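Side-chain contacts in toxin 2A (Paenibacillus larvae, PDB 5URP), which probably transfers ADP-ribose from NAD+ to a host protein, as expected of an ADP-ribosyltransferase toxin that serves its bacterium as a virulence factor: residues 51-56 / 180-185; 114-119 / 135-140; 28-33 / 187-192. All blocks are in the same frame, centred on the assembly; numbering follows the deposited sequence.

How the interactions relate
Interactions 1 and 3 belong to one side of the chain and touch each other, because Asp-180 of the first receives backbone N-H groups of Gly-187 and Leu-189 in the second. Both pack the connection between strands 177-178 and 190-193 against successive N-terminal helices, 50-61 and 30-45, through aliphatic groups, in contacts that are partly buried. Interaction 2 lies on the opposite side of the chain's centre, its centre 33 Å from that of interaction 1 and 28 Å from that of interaction 3. It is a surface contact in which two phenylalanines and a glutamate join a loop to the end of helix 128-138, so aromatic edges and a carboxylate replace methyl groups.

Interaction 1. Residues 51-56 / 180-185; sequences EEKRQI and DPISYY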
loop_
_atom_site.group_PDB
_atom_site.type_symbol
_atom_site.label_atom_id
_atom_site.label_comp_id
_atom_site.label_asym_id
_atom_site.label_seq_id
_atom_site.Cartn_x
_atom_site.Cartn_y
_atom_site.Cartn_z
ATOM N N GLU A 51 -0.964 -21.129 -10.137
ATOM C CA GLU A 51 -2.202 -20.602 -9.564
ATOM C C GLU A 51 -1.959 -19.403 -8.656
ATOM O O GLU A 51 -2.768 -18.458 -8.654
ATOM C CB GLU A 51 -2.951 -21.713 -8.816
ATOM C CG GLU A 51 -4.393 -21.348 -8.453
ATOM C CD GLU A 51 -5.178 -20.714 -9.618
ATOM O OE1 GLU A 51 -5.326 -21.365 -10.676
ATOM O OE2 GLU A 51 -5.633 -19.552 -9.482
ATOM N N GLU A 52 -0.839 -19.368 -7.923
ATOM C CA GLU A 52 -0.519 -18.178 -7.148
ATOM C C GLU A 52 -0.313 -16.975 -8.057
ATOM O O GLU A 52 -0.855 -15.891 -7.800
ATOM C CB GLU A 52 0.729 -18.403 -6.286
ATOM C CG GLU A 52 0.448 -19.280 -5.062
ATOM C CD GLU A 52 1.713 -19.829 -4.370
ATOM O OE1 GLU A 52 2.824 -19.738 -4.924
ATOM O OE2 GLU A 52 1.577 -20.426 -3.295
ATOM N N LYS A 53 0.484 -17.138 -9.109
ATOM C CA LYS A 53 0.697 -16.038 -10.059
ATOM C C LYS A 53 -0.624 -15.528 -10.608
ATOM O O LYS A 53 -0.847 -14.312 -10.678
ATOM C CB LYS A 53 1.595 -16.493 -11.211
ATOM C CG LYS A 53 3.026 -16.809 -10.785
ATOM C CD LYS A 53 3.794 -17.383 -11.963
ATOM C CE LYS A 53 5.171 -17.853 -11.579
ATOM N NZ LYS A 53 5.579 -18.950 -12.489
ATOM N N ARG A 54 -1.503 -16.435 -11.018
ATOM C CA ARG A 54 -2.787 -16.033 -11.594
ATOM C C ARG A 54 -3.616 -15.221 -10.604
ATOM O O ARG A 54 -4.233 -14.216 -10.978
ATOM C CB ARG A 54 -3.542 -17.269 -12.053
ATOM C CG ARG A 54 -4.952 -16.990 -12.500
ATOM C CD ARG A 54 -5.629 -18.272 -12.949
ATOM N NE ARG A 54 -6.813 -18.543 -12.135
ATOM C CZ ARG A 54 -8.060 -18.223 -12.471
ATOM N NH1 ARG A 54 -9.055 -18.502 -11.636
ATOM N NH2 ARG A 54 -8.329 -17.641 -13.633
ATOM N N GLN A 55 -3.648 -15.634 -9.332
ATOM C CA GLN A 55 -4.444 -14.891 -8.355
ATOM C C GLN A 55 -3.859 -13.525 -8.071
ATOM O O GLN A 55 -4.618 -12.575 -7.838
ATOM C CB GLN A 55 -4.599 -15.684 -7.049
ATOM C CG GLN A 55 -5.435 -16.920 -7.180
ATOM C CD GLN A 55 -6.868 -16.648 -7.641
ATOM O OE1 GLN A 55 -7.409 -15.539 -7.481
ATOM N NE2 GLN A 55 -7.477 -17.654 -8.247
ATOM N N ILE A 56 -2.528 -13.398 -8.077
ATOM C CA ILE A 56 -1.911 -12.090 -7.939
ATOM C C ILE A 56 -2.334 -11.194 -9.101
ATOM O O ILE A 56 -2.743 -10.047 -8.902
ATOM C CB ILE A 56 -0.382 -12.215 -7.851
ATOM C CG1 ILE A 56 -0.031 -12.846 -6.498
ATOM C CG2 ILE A 56 0.316 -10.869 -8.020
ATOM C CD1 ILE A 56 1.360 -13.352 -6.409
ATOM N N ASP A 180 4.805 -6.036 -10.286
ATOM C CA ASP A 180 4.642 -5.379 -11.586
ATOM C C ASP A 180 4.818 -6.314 -12.778
ATOM O O ASP A 180 4.105 -6.137 -13.780
ATOM C CB ASP A 180 5.638 -4.212 -11.686
ATOM C CG ASP A 180 5.332 -3.291 -12.860
ATOM O OD1 ASP A 180 4.431 -2.446 -12.700
ATOM O OD2 ASP A 180 6.004 -3.428 -13.910
ATOM N N PRO A 181 5.737 -7.285 -12.764
ATOM C CA PRO A 181 5.907 -8.121 -13.958
ATOM C C PRO A 181 4.716 -9.010 -14.274
ATOM O O PRO A 181 4.625 -9.488 -15.417
ATOM C CB PRO A 181 7.162 -8.940 -13.634
ATOM C CG PRO A 181 7.916 -8.094 -12.638
ATOM C CD PRO A 181 6.830 -7.489 -11.788
ATOM N N ILE A 182 3.804 -9.246 -13.322
ATOM C CA ILE A 182 2.579 -10.001 -13.588
ATOM C C ILE A 182 1.328 -9.192 -13.283
ATOM O O ILE A 182 0.216 -9.717 -13.365
ATOM C CB ILE A 182 2.553 -11.353 -12.843
ATOM C CG1 ILE A 182 2.632 -11.159 -11.318
ATOM C CG2 ILE A 182 3.665 -12.267 -13.359
ATOM C CD1 ILE A 182 2.371 -12.470 -10.531
ATOM N N SER A 183 1.473 -7.894 -13.059
ATOM C CA SER A 183 0.325 -7.072 -12.755
ATOM C C SER A 183 -0.499 -6.858 -14.014
ATOM O O SER A 183 0.026 -6.821 -15.123
ATOM C CB SER A 183 0.754 -5.704 -12.248
ATOM O OG SER A 183 -0.407 -4.908 -12.036
ATOM N N TYR A 184 -1.789 -6.687 -13.803
ATOM C CA TYR A 184 -2.685 -6.277 -14.877
ATOM C C TYR A 184 -2.409 -4.848 -15.343
ATOM O O TYR A 184 -2.831 -4.477 -16.463
ATOM C CB TYR A 184 -4.118 -6.421 -14.391
ATOM C CG TYR A 184 -5.131 -6.275 -15.491
ATOM C CD1 TYR A 184 -5.414 -7.327 -16.321
ATOM C CD2 TYR A 184 -5.792 -5.074 -15.708
ATOM C CE1 TYR A 184 -6.352 -7.197 -17.361
ATOM C CE2 TYR A 184 -6.707 -4.919 -16.732
ATOM C CZ TYR A 184 -6.993 -5.982 -17.561
ATOM O OH TYR A 184 -7.900 -5.877 -18.576
ATOM N N TYR A 185 -1.752 -4.032 -14.508
ATOM C CA TYR A 185 -1.424 -2.632 -14.798
ATOM C C TYR A 185 0.085 -2.431 -14.701
ATOM O O TYR A 185 0.593 -1.806 -13.755
ATOM C CB TYR A 185 -2.157 -1.695 -13.847
ATOM C CG TYR A 185 -3.657 -1.762 -13.946
ATOM C CD1 TYR A 185 -4.319 -1.189 -15.006
ATOM C CD2 TYR A 185 -4.427 -2.397 -12.972
ATOM C CE1 TYR A 185 -5.692 -1.238 -15.109
ATOM C CE2 TYR A 185 -5.797 -2.422 -13.054
ATOM C CZ TYR A 185 -6.430 -1.855 -14.128
ATOM O OH TYR A 185 -7.813 -1.851 -14.275
#
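A chi1 of 60° places CG1 of Ile-182 between its own backbone N and carbonyl carbon, and an extended chi2 of 170° then carries CD1 out to helix 50-61, where Ile-56 turns its CG2 branch to the incoming methyl: its chi1 of -70°, measured to CG1, leaves CG2 anti to the backbone N. The two side chains cross obliquely, and one methyl does most of the touching: CD1 of Ile-182 lies 3.6 Å from CG2 of Ile-56. Behind it, CG1 of Ile-182 comes to 4.0 Å from the same CG2. Lys-53, one turn earlier on the same helical face, completes the seat with its backbone and the root of its side chain, its O being 3.7 Å and its CB 4.2 Å from Ile-182 CD1. The rest of the lysine runs extended away from the contact, and its ammonium forms a salt bridge with Glu-50.

No hydrogen bond links the two segments directly, but helix 50-61 supplies polar ties further along, from Thr-57 and Thr-60. Thr-57 OG1 lies between Ile-182 O and Lys-53 O, so its one proton must be shared between them or alternate, and Thr-60 OG1 is hydrogen-bonded to Tyr-184 N. Beyond the isoleucine, Ser-183 OG accepts from Tyr-185 N at 2.9 Å, an ST turn that bends the loop.

The contact packs the connection between strands 177-178 and 190-193 against the N-terminal helical part of the fold; this connection, which leads to Gln-188 and Glu-190, probably corresponds to the ARTT loop of related toxins. Helix 30-45 adds Trp-44 against Ile-56 and Tyr-41 against Ile-182, while helix 50-61 also packs on helix 79-92 through Gln-55, which touches Leu-87.

Interaction 2. Residues 114-119 / 135-140; sequences KEFQNT and KKEFEG
The backbones carrying Phe-116 and Glu-137 stay 11.5 Å apart at their CA atoms, the first opening a type II turn that closes with Thr-119 N bonded to Phe-116 O, the second lying in the last turn of helix 128-138. Side chains alone span this distance. Those of Phe-116 and Phe-138 run antiparallel, overlap at their ends and form an offset edge-to-face pair: the edge of Phe-138 is turned to the face of Phe-116, off its centre, with ring centroids 5.7 Å apart and planes at 79°. The closest carbons are CE2 of Phe-116 and CE2 of Phe-138, at 3.6 Å.

Glu-137 meets the same phenylalanine from the helix side. Its chain is extended, with CG anti to the backbone N (chi1 175°), and this brings OE1 to the edge of the Phe-116 ring, near its plane and 3.6 Å from CZ. A carboxylate oxygen placed there would face the weakly positive C-H rim, probably a mild attraction. On its way, CG of Glu-137 passes 3.4 Å above the plane of the Phe-138 ring, offset toward the rim, so the glutamate touches both aromatic groups. Its OE2 is also 5.2 Å from OE2 of Glu-115, a proximity of like charges that would be softened by solvent at this surface.

Plain packing thus joins the loop between strands 101-107 and 121-122 to the end of helix 128-138. Ile-134 of that helix touches Phe-116, the ring of Phe-112 meets that of Phe-138, and Phe-138 in turn rests on Ile-204 of strand 197-207, tying the helix end to the main sheet.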
loop_
_atom_site.group_PDB
_atom_site.type_symbol
_atom_site.label_atom_id
_atom_site.label_comp_id
_atom_site.label_asym_id
_atom_site.label_seq_id
_atom_site.Cartn_x
_atom_site.Cartn_y
_atom_site.Cartn_z
ATOM N N LYS A 114 -14.074 5.605 8.531
ATOM C CA LYS A 114 -15.020 6.126 7.554
ATOM C C LYS A 114 -15.481 7.538 7.890
ATOM O O LYS A 114 -15.879 8.277 6.985
ATOM C CB LYS A 114 -16.233 5.193 7.452
ATOM C CG LYS A 114 -15.909 3.764 7.004
ATOM C CD LYS A 114 -17.183 2.937 6.812
ATOM C CE LYS A 114 -16.887 1.530 6.301
ATOM N NZ LYS A 114 -16.215 1.546 4.970
ATOM N N GLU A 115 -15.437 7.936 9.162
ATOM C CA GLU A 115 -15.983 9.239 9.528
ATOM C C GLU A 115 -15.110 10.376 9.022
ATOM O O GLU A 115 -15.623 11.463 8.743
ATOM C CB GLU A 115 -16.165 9.345 11.046
ATOM C CG GLU A 115 -14.887 9.328 11.874
ATOM C CD GLU A 115 -14.501 7.937 12.339
ATOM O OE1 GLU A 115 -14.886 6.947 11.678
ATOM O OE2 GLU A 115 -13.814 7.834 13.376
ATOM N N PHE A 116 -13.799 10.142 8.880
ATOM C CA PHE A 116 -12.884 11.189 8.439
ATOM C C PHE A 116 -12.860 11.320 6.922
ATOM O O PHE A 116 -12.564 12.397 6.397
ATOM C CB PHE A 116 -11.473 10.903 8.954
ATOM C CG PHE A 116 -11.232 11.368 10.362
ATOM C CD1 PHE A 116 -11.074 12.717 10.640
ATOM C CD2 PHE A 116 -11.157 10.460 11.403
ATOM C CE1 PHE A 116 -10.851 13.152 11.931
ATOM C CE2 PHE A 116 -10.937 10.898 12.705
ATOM C CZ PHE A 116 -10.781 12.245 12.962
ATOM N N GLN A 117 -13.163 10.240 6.216
ATOM C CA GLN A 117 -13.287 10.275 4.770
ATOM C C GLN A 117 -14.237 11.382 4.345
ATOM O O GLN A 117 -15.315 11.544 4.926
ATOM C CB GLN A 117 -13.796 8.918 4.286
ATOM C CG GLN A 117 -13.744 8.690 2.804
ATOM C CD GLN A 117 -14.132 7.270 2.452
ATOM O OE1 GLN A 117 -14.949 6.655 3.138
ATOM N NE2 GLN A 117 -13.540 6.733 1.391
ATOM N N ASN A 118 -13.825 12.159 3.338
ATOM C CA ASN A 118 -14.640 13.224 2.751
ATOM C C ASN A 118 -14.753 14.442 3.657
ATOM O O ASN A 118 -15.538 15.350 3.371
ATOM C CB ASN A 118 -16.048 12.735 2.400
ATOM C CG ASN A 118 -16.036 11.440 1.618
ATOM O OD1 ASN A 118 -16.588 10.430 2.057
ATOM N ND2 ASN A 118 -15.406 11.461 0.450
ATOM N N THR A 119 -14.000 14.478 4.752
ATOM C CA THR A 119 -13.925 15.643 5.619
ATOM C C THR A 119 -12.597 16.374 5.486
ATOM O O THR A 119 -12.451 17.475 6.024
ATOM C CB THR A 119 -14.118 15.219 7.083
ATOM O OG1 THR A 119 -12.930 14.558 7.543
ATOM C CG2 THR A 119 -15.283 14.253 7.217
ATOM N N LYS A 135 -3.869 14.815 13.148
ATOM C CA LYS A 135 -2.516 14.737 13.685
ATOM C C LYS A 135 -2.544 14.363 15.159
ATOM O O LYS A 135 -1.926 13.378 15.580
ATOM C CB LYS A 135 -1.804 16.076 13.477
ATOM C CG LYS A 135 -0.326 16.091 13.809
ATOM C CD LYS A 135 0.292 17.446 13.464
ATOM C CE LYS A 135 1.763 17.540 13.875
ATOM N NZ LYS A 135 2.694 16.839 12.937
ATOM N N LYS A 136 -3.293 15.123 15.959
ATOM C CA LYS A 136 -3.337 14.860 17.390
ATOM C C LYS A 136 -3.854 13.456 17.691
ATOM O O LYS A 136 -3.398 12.820 18.649
ATOM C CB LYS A 136 -4.206 15.907 18.076
ATOM C CG LYS A 136 -4.411 15.629 19.583
ATOM C CD LYS A 136 -4.262 16.875 20.439
ATOM C CE LYS A 136 -4.276 16.533 21.927
ATOM N NZ LYS A 136 -4.010 17.724 22.801
ATOM N N GLU A 137 -4.792 12.950 16.887
ATOM C CA GLU A 137 -5.453 11.680 17.178
ATOM C C GLU A 137 -4.652 10.466 16.705
ATOM O O GLU A 137 -4.734 9.409 17.336
ATOM C CB GLU A 137 -6.850 11.673 16.545
ATOM C CG GLU A 137 -7.620 10.362 16.660
ATOM C CD GLU A 137 -9.133 10.508 16.389
ATOM O OE1 GLU A 137 -9.634 11.653 16.294
ATOM O OE2 GLU A 137 -9.830 9.466 16.282
ATOM N N PHE A 138 -3.878 10.581 15.617
ATOM C CA PHE A 138 -3.288 9.417 14.963
ATOM C C PHE A 138 -1.771 9.401 14.925
ATOM O O PHE A 138 -1.193 8.331 14.714
ATOM C CB PHE A 138 -3.818 9.287 13.522
ATOM C CG PHE A 138 -5.272 8.927 13.471
ATOM C CD1 PHE A 138 -5.678 7.608 13.607
ATOM C CD2 PHE A 138 -6.237 9.917 13.322
ATOM C CE1 PHE A 138 -7.013 7.284 13.587
ATOM C CE2 PHE A 138 -7.579 9.603 13.309
ATOM C CZ PHE A 138 -7.973 8.283 13.436
ATOM N N GLU A 139 -1.103 10.533 15.089
ATOM C CA GLU A 139 0.347 10.497 15.184
ATOM C C GLU A 139 0.738 9.713 16.428
ATOM O O GLU A 139 0.149 9.880 17.499
ATOM C CB GLU A 139 0.908 11.912 15.251
ATOM C CG GLU A 139 2.073 12.173 14.343
ATOM C CD GLU A 139 2.593 13.606 14.436
ATOM O OE1 GLU A 139 2.929 14.083 15.548
ATOM O OE2 GLU A 139 2.696 14.249 13.383
ATOM N N GLY A 140 1.716 8.835 16.272
ATOM C CA GLY A 140 2.142 8.008 17.382
ATOM C C GLY A 140 1.189 6.880 17.689
ATOM O O GLY A 140 1.146 6.398 18.826
#

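Interaction 3. Residues 28-33 / 187-192; sequences IDKEKA and GQLEML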
loop_
_atom_site.group_PDB
_atom_site.type_symbol
_atom_site.label_atom_id
_atom_site.label_comp_id
_atom_site.label_asym_id
_atom_site.label_seq_id
_atom_site.Cartn_x
_atom_site.Cartn_y
_atom_site.Cartn_z
ATOM N N ILE A 28 10.839 9.444 -7.395
ATOM C CA ILE A 28 10.066 9.330 -8.642
ATOM C C ILE A 28 10.858 8.635 -9.749
ATOM O O ILE A 28 10.445 8.668 -10.911
ATOM C CB ILE A 28 9.570 10.710 -9.117
ATOM C CG1 ILE A 28 10.742 11.649 -9.368
ATOM C CG2 ILE A 28 8.613 11.306 -8.092
ATOM C CD1 ILE A 28 10.315 12.960 -10.113
ATOM N N ASP A 29 11.985 8.002 -9.420
ATOM C CA ASP A 29 12.880 7.449 -10.445
ATOM C C ASP A 29 12.391 6.057 -10.820
ATOM O O ASP A 29 12.836 5.040 -10.283
ATOM C CB ASP A 29 14.327 7.430 -9.965
ATOM C CG ASP A 29 15.312 7.077 -11.065
ATOM O OD1 ASP A 29 14.924 6.422 -12.062
ATOM O OD2 ASP A 29 16.497 7.446 -10.934
ATOM N N LYS A 30 11.479 6.021 -11.790
ATOM C CA LYS A 30 10.840 4.776 -12.201
ATOM C C LYS A 30 11.838 3.801 -12.819
ATOM O O LYS A 30 11.724 2.591 -12.613
ATOM C CB LYS A 30 9.721 5.093 -13.192
ATOM C CG LYS A 30 8.545 4.190 -13.157
ATOM C CD LYS A 30 7.389 4.754 -13.965
ATOM C CE LYS A 30 6.166 3.840 -13.846
ATOM N NZ LYS A 30 4.945 4.377 -14.509
ATOM N N GLU A 31 12.826 4.293 -13.577
ATOM C CA GLU A 31 13.739 3.351 -14.230
ATOM C C GLU A 31 14.635 2.648 -13.214
ATOM O O GLU A 31 14.805 1.421 -13.277
ATOM C CB GLU A 31 14.558 4.063 -15.309
ATOM C CG GLU A 31 13.743 4.318 -16.574
ATOM C CD GLU A 31 12.987 3.066 -17.043
ATOM O OE1 GLU A 31 13.640 2.032 -17.308
ATOM O OE2 GLU A 31 11.737 3.105 -17.113
ATOM N N LYS A 32 15.165 3.387 -12.235
ATOM C CA LYS A 32 15.928 2.755 -11.160
ATOM C C LYS A 32 15.068 1.788 -10.349
ATOM O O LYS A 32 15.516 0.682 -10.010
ATOM C CB LYS A 32 16.530 3.815 -10.237
ATOM C CG LYS A 32 17.895 4.353 -10.672
ATOM C CD LYS A 32 18.440 5.385 -9.675
ATOM C CE LYS A 32 18.756 4.790 -8.292
ATOM N NZ LYS A 32 19.961 3.900 -8.289
ATOM N N ALA A 33 13.837 2.194 -10.016
ATOM C CA ALA A 33 12.952 1.372 -9.194
ATOM C C ALA A 33 12.636 0.054 -9.884
ATOM O O ALA A 33 12.653 -1.012 -9.258
ATOM C CB ALA A 33 11.655 2.134 -8.904
ATOM N N GLY A 187 3.603 -0.863 -14.963
ATOM C CA GLY A 187 3.968 0.519 -14.778
ATOM C C GLY A 187 3.582 1.078 -13.430
ATOM O O GLY A 187 4.087 2.144 -13.056
ATOM N N GLN A 188 2.726 0.386 -12.668
ATOM C CA GLN A 188 2.377 0.861 -11.343
ATOM C C GLN A 188 3.497 0.604 -10.344
ATOM O O GLN A 188 3.507 1.228 -9.278
ATOM C CB GLN A 188 1.091 0.205 -10.849
ATOM C CG GLN A 188 -0.127 0.667 -11.662
ATOM C CD GLN A 188 -1.438 0.244 -11.061
ATOM O OE1 GLN A 188 -1.544 -0.782 -10.400
ATOM N NE2 GLN A 188 -2.479 1.023 -11.339
ATOM N N LEU A 189 4.439 -0.266 -10.699
ATOM C CA LEU A 189 5.600 -0.616 -9.863
ATOM C C LEU A 189 5.155 -1.024 -8.453
ATOM O O LEU A 189 5.699 -0.568 -7.445
ATOM C CB LEU A 189 6.634 0.508 -9.787
ATOM C CG LEU A 189 7.164 1.090 -11.100
ATOM C CD1 LEU A 189 8.498 1.774 -10.862
ATOM C CD2 LEU A 189 7.236 0.085 -12.226
ATOM N N GLU A 190 4.159 -1.888 -8.402
ATOM C CA GLU A 190 3.478 -2.213 -7.153
ATOM C C GLU A 190 4.290 -3.172 -6.279
ATOM O O GLU A 190 4.778 -4.206 -6.751
ATOM C CB GLU A 190 2.111 -2.826 -7.430
ATOM C CG GLU A 190 1.369 -3.211 -6.163
ATOM C CD GLU A 190 -0.055 -3.695 -6.365
ATOM O OE1 GLU A 190 -0.659 -3.485 -7.445
ATOM O OE2 GLU A 190 -0.580 -4.298 -5.406
ATOM N N MET A 191 4.399 -2.811 -5.009
ATOM C CA MET A 191 4.868 -3.695 -3.943
ATOM C C MET A 191 3.630 -4.072 -3.137
ATOM O O MET A 191 2.952 -3.198 -2.579
ATOM C CB MET A 191 5.910 -3.017 -3.051
ATOM C CG MET A 191 7.190 -2.653 -3.716
ATOM S SD MET A 191 8.190 -4.075 -4.189
ATOM C CE MET A 191 8.482 -4.820 -2.611
ATOM N N LEU A 192 3.338 -5.365 -3.060
ATOM C CA LEU A 192 2.135 -5.842 -2.403
ATOM C C LEU A 192 2.517 -6.377 -1.035
ATOM O O LEU A 192 3.381 -7.251 -0.943
ATOM C CB LEU A 192 1.478 -6.925 -3.243
ATOM C CG LEU A 192 0.180 -7.530 -2.725
ATOM C CD1 LEU A 192 -0.868 -6.478 -2.463
ATOM C CD2 LEU A 192 -0.351 -8.581 -3.693
#
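Leu-189 inserts its CD1 methyl against the first turn of helix 30-45, and this is the tight half of the contact. The methyl lies 3.7 Å from CB of the buried Ala-33, a small residue at the point where the leucine meets the helix. Leu-189 itself has left-handed backbone angles, and its CG lies anti to the carbonyl carbon (chi1 -53°), a placing that directs the isobutyl group at the helix.

The other half, made by the exposed Lys-30 and by Gly-187, is looser. CD1 of Leu-189 is also 3.3 Å from CG of Lys-30, and beyond CG the lysine runs extended over Leu-189 to the carbonyl of Gly-187. The modelled end of the chain comes too close to that oxygen, so the short carbon distance and the off-staggered chi1 of -148° belong to a lysine whose placement is doubtful.

Each backbone has its own support. Asp-29 is the N-cap of the helix: OD1 accepts from Lys-32 N at 3.0 Å, from above the carboxylate plane. Asp-180 OD1 receives the N-H groups of both Gly-187 and Leu-189 and holds the bend.

Leu-189 is the middle residue of Gln-188, Leu-189 and Glu-190, which match the QxE signature of ADP-ribosyltransferase exoenzymes. Glu-190, bonded to Ser-150 OG, would correspond to the catalytic glutamate of relatives, and Ser-150, Thr-151 and Ser-152 to their STS motif. With the preceding connection resembling an ARTT (ADP-ribosylating turn-turn) loop, the contact packs the end of the loop that leads into the probable active-site strand against helix 30-45.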